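Local coordinates for protein Non-reducing end alpha-L-arabinofuranosidase BoGH43B (PDB 5JOZ) that hydrolyses terminal non-reducing alpha-L-arabinofuranoside residues from xyloglucan side branches, converting the 'S' units to 'X' units during xyloglucan breakdown, at residues Thr11-Asp16 / Gly478-Met483; Thr30-Phe33 / Leu39-Tyr42. All coordinates share one frame; numbering follows the deposited sequence.

Overall arrangement
Both contacts are buried near the centre of the chain, yet they do different work. Interaction 1 joins the catalytic domain to the C-terminal concanavalin A-like domain, across several hundred residues of sequence, through a water bridge and a methionine set against an aromatic edge. Interaction 2 is local, joining the loop after strand 25-29 to the start of strand 40-44, two strands of one four-stranded sheet, by a direct hydrogen bond and tight packing on a proline. The two meet where segment 11-16 runs beside segment 30-33: Asp16 is probably hydrogen-bonded to Ser31, and Asn14 to Tyr42. One loop, 11-16, thus serves the domain interface and carries the inferred proton acceptor, Asp16.

Interaction 1 of 2, residues Thr11-Asp16 / Gly478-Met483; sequences TGMNPD and GVFIGM
A water between the segments is gripped by two backbone groups and so ties the loop 11-16 to the residues leading into strand 480-486. It accepts from Met13 N, 3.0 Å from the water oxygen. On the other side it donates to Val479 O, at 2.8 Å from the same oxygen. Beside this polar bridge the side chain of Met13 supplies the apolar half of the contact. Its bond to CB already points toward residues 478-483, and with CG anti to the backbone N (chi1 -168°) the chain is set against Gly478. That residue has no side chain to stand in the way, and Met13 CG comes within 3.5 Å of Gly478 N. The bends at chi2 and chi3 then carry SD past Gly478 N and bring CE to the rim of the Phe480 ring. Met13 CE lies in the ring plane, 3.9 Å from Phe480 CE1. Met13 SD sits 5.5 Å from the centroid of the Phe480 ring, 89° off its normal, a Met-aromatic contact at the edge. Tyr35 stacks on the same ring. An alanine here would end at CB, and the edge of Phe480 would probably lose its methyl and sulfur neighbours, opening a gap between the domains. The loop has its own brace, for Asn14 ND2 donates to Thr11 O at 3.0 Å; the acceptor lies in the amide plane, while the donor stands above the carbonyl plane. Arg364 adds a link from strand 359-364 by binding Met13 O. Catalytic-domain propeller and C-terminal sandwich thus meet here through a water and the thioether chain of Met13, laid on a glycine and a ring edge, so the fit probably depends mainly on shape and on that water staying in place.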
# COMPACT_ATOMS: atom_id res chain seq x y z
N THR A 11 5.51 7.55 0.97
CA THR A 11 6.06 7.02 -0.28
C THR A 11 5.96 5.52 -0.33
O THR A 11 5.64 4.89 0.67
CB THR A 11 7.53 7.44 -0.44
OG1 THR A 11 8.27 7.02 0.70
CG2 THR A 11 7.65 8.93 -0.56
N GLY A 12 6.27 4.93 -1.49
CA GLY A 12 6.10 3.49 -1.70
C GLY A 12 4.61 3.17 -1.81
O GLY A 12 3.77 4.08 -1.71
N MET A 13 4.29 1.90 -2.01
CA MET A 13 2.92 1.53 -2.32
C MET A 13 2.03 1.82 -1.13
O MET A 13 2.09 1.13 -0.12
CB MET A 13 2.81 0.06 -2.73
CG MET A 13 1.45 -0.28 -3.34
SD MET A 13 0.88 -1.93 -2.97
CE MET A 13 0.87 -1.94 -1.18
N ASN A 14 1.22 2.87 -1.28
CA ASN A 14 0.35 3.40 -0.23
C ASN A 14 -0.89 4.08 -0.87
O ASN A 14 -1.12 5.28 -0.71
CB ASN A 14 1.13 4.38 0.66
CG ASN A 14 1.81 3.68 1.84
OD1 ASN A 14 1.14 3.08 2.67
ND2 ASN A 14 3.13 3.77 1.91
N PRO A 15 -1.69 3.31 -1.59
CA PRO A 15 -2.81 3.89 -2.31
C PRO A 15 -4.08 4.08 -1.47
O PRO A 15 -4.21 3.53 -0.37
CB PRO A 15 -3.08 2.86 -3.43
CG PRO A 15 -2.26 1.65 -3.10
CD PRO A 15 -1.69 1.84 -1.73
N ASP A 16 -5.01 4.86 -2.03
CA ASP A 16 -6.39 4.99 -1.51
C ASP A 16 -6.41 5.51 -0.07
O ASP A 16 -7.05 4.90 0.80
CB ASP A 16 -7.13 3.64 -1.61
CG ASP A 16 -7.20 3.11 -3.03
OD1 ASP A 16 -7.61 3.87 -3.93
OD2 ASP A 16 -6.89 1.92 -3.25
N GLY A 478 2.70 -1.82 -6.27
CA GLY A 478 4.05 -1.36 -6.61
C GLY A 478 5.08 -2.28 -5.98
O GLY A 478 4.76 -3.21 -5.23
N VAL A 479 6.34 -2.02 -6.29
CA VAL A 479 7.42 -2.96 -5.98
C VAL A 479 7.64 -3.18 -4.47
O VAL A 479 7.65 -2.23 -3.68
CB VAL A 479 8.75 -2.49 -6.63
CG1 VAL A 479 9.94 -3.28 -6.10
CG2 VAL A 479 8.67 -2.61 -8.15
N PHE A 480 7.81 -4.44 -4.08
CA PHE A 480 8.33 -4.78 -2.76
C PHE A 480 9.69 -5.42 -2.94
O PHE A 480 9.89 -6.18 -3.89
CB PHE A 480 7.42 -5.76 -2.05
CG PHE A 480 6.24 -5.14 -1.38
CD1 PHE A 480 5.25 -4.55 -2.14
CD2 PHE A 480 6.11 -5.16 -0.01
CE1 PHE A 480 4.14 -3.97 -1.54
CE2 PHE A 480 5.00 -4.58 0.60
CZ PHE A 480 4.01 -3.99 -0.17
N ILE A 481 10.60 -5.13 -2.03
CA ILE A 481 11.90 -5.79 -1.99
C ILE A 481 11.88 -6.63 -0.72
O ILE A 481 11.51 -6.13 0.34
CB ILE A 481 13.06 -4.78 -2.03
CG1 ILE A 481 12.95 -3.98 -3.34
CG2 ILE A 481 14.41 -5.47 -1.91
CD1 ILE A 481 14.13 -3.11 -3.69
N GLY A 482 12.22 -7.91 -0.84
CA GLY A 482 12.10 -8.83 0.27
C GLY A 482 13.00 -10.05 0.29
O GLY A 482 13.54 -10.47 -0.74
N MET A 483 13.12 -10.63 1.48
CA MET A 483 13.82 -11.89 1.71
C MET A 483 12.92 -13.02 1.22
O MET A 483 11.69 -12.92 1.31
CB MET A 483 14.14 -12.07 3.19
CG MET A 483 15.06 -10.99 3.73
SD MET A 483 15.14 -10.87 5.52
CE MET A 483 13.54 -10.15 5.88
O HOH W 1 6.30 0.19 -3.36

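Interaction 2 of 2, residues Thr30-Phe33 / Leu39-Tyr42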
# COMPACT_ATOMS: atom_id res chain seq x y z
N THR A 30 -4.11 2.92 4.14
CA THR A 30 -3.94 2.74 2.72
C THR A 30 -4.23 1.29 2.36
O THR A 30 -4.10 0.41 3.20
CB THR A 30 -2.49 3.10 2.30
OG1 THR A 30 -1.54 2.38 3.10
CG2 THR A 30 -2.25 4.58 2.49
N SER A 31 -4.60 1.06 1.09
CA SER A 31 -4.92 -0.27 0.59
C SER A 31 -3.69 -1.18 0.36
O SER A 31 -2.60 -0.71 0.01
CB SER A 31 -5.77 -0.16 -0.69
OG SER A 31 -5.16 0.65 -1.68
N THR A 32 -3.89 -2.47 0.55
CA THR A 32 -2.82 -3.47 0.56
C THR A 32 -2.97 -4.65 -0.41
O THR A 32 -1.98 -5.33 -0.69
CB THR A 32 -2.64 -4.02 1.98
OG1 THR A 32 -3.92 -4.21 2.61
CG2 THR A 32 -1.87 -3.07 2.81
N PHE A 33 -4.17 -4.92 -0.90
CA PHE A 33 -4.38 -5.97 -1.90
C PHE A 33 -3.97 -7.35 -1.33
O PHE A 33 -4.46 -7.73 -0.26
CB PHE A 33 -3.74 -5.54 -3.23
CG PHE A 33 -4.34 -4.26 -3.75
CD1 PHE A 33 -5.53 -4.28 -4.45
CD2 PHE A 33 -3.78 -3.04 -3.44
CE1 PHE A 33 -6.13 -3.11 -4.88
CE2 PHE A 33 -4.38 -1.86 -3.86
CZ PHE A 33 -5.55 -1.89 -4.59
N LEU A 39 -4.02 -3.20 5.39
CA LEU A 39 -4.45 -1.87 5.82
C LEU A 39 -3.61 -1.27 6.93
O LEU A 39 -4.06 -1.18 8.08
CB LEU A 39 -5.94 -1.93 6.23
CG LEU A 39 -6.86 -2.66 5.25
CD1 LEU A 39 -8.32 -2.59 5.68
CD2 LEU A 39 -6.65 -2.12 3.85
N PRO A 40 -2.37 -0.85 6.61
CA PRO A 40 -1.55 -0.23 7.63
C PRO A 40 -2.16 1.06 8.17
O PRO A 40 -2.80 1.81 7.41
CB PRO A 40 -0.23 0.05 6.89
CG PRO A 40 -0.61 0.14 5.47
CD PRO A 40 -1.66 -0.92 5.32
N VAL A 41 -1.98 1.29 9.46
CA VAL A 41 -2.45 2.48 10.15
C VAL A 41 -1.24 3.35 10.47
O VAL A 41 -0.42 2.97 11.29
CB VAL A 41 -3.12 2.13 11.50
CG1 VAL A 41 -3.55 3.41 12.22
CG2 VAL A 41 -4.30 1.20 11.29
N TYR A 42 -1.17 4.52 9.84
CA TYR A 42 -0.13 5.52 10.13
C TYR A 42 -0.68 6.59 11.09
O TYR A 42 -1.87 6.87 11.10
CB TYR A 42 0.34 6.18 8.83
CG TYR A 42 0.88 5.21 7.78
CD1 TYR A 42 2.23 4.83 7.76
CD2 TYR A 42 0.03 4.69 6.81
CE1 TYR A 42 2.71 3.96 6.79
CE2 TYR A 42 0.50 3.82 5.83
CZ TYR A 42 1.85 3.45 5.82
OH TYR A 42 2.29 2.57 4.85
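Thr32 turns its hydroxyl into the space between its backbone N and carbonyl carbon (chi1 40°), which presents OG1 to the backbone of Leu39 and CG2 to the ring of Pro40. The result is a nearly straight hydrogen bond, Leu39 N to Thr32 OG1 at 3.0 Å and 159°. The methyl meets the proline tip to tip, Thr32 CG2 lying 3.3 Å from Pro40 CD, tighter than ordinary van der Waals contact. Leu39 CA also directs its hydrogen at Thr30 O, 3.5 Å away. Thr30 OG1 rests 3.4 Å from Pro40 CG and lies at the edge of the Tyr42 ring, in its plane, 3.7 Å from Tyr42 CE2. Its hydrogen-bond partner is Asn14 OD1, which Tyr42 OH also binds, so that one amide oxygen bridges the two segments. Ser31, whose CB points away from segment 39-42, has its OG hydrogen-bonded instead to OD2 of Asp16, the inferred proton acceptor. The loop after strand 25-29 is thereby held against the start of strand 40-44, with Pro40 and Tyr42 packed on strand 51-55 and Leu39 on strand 74-83.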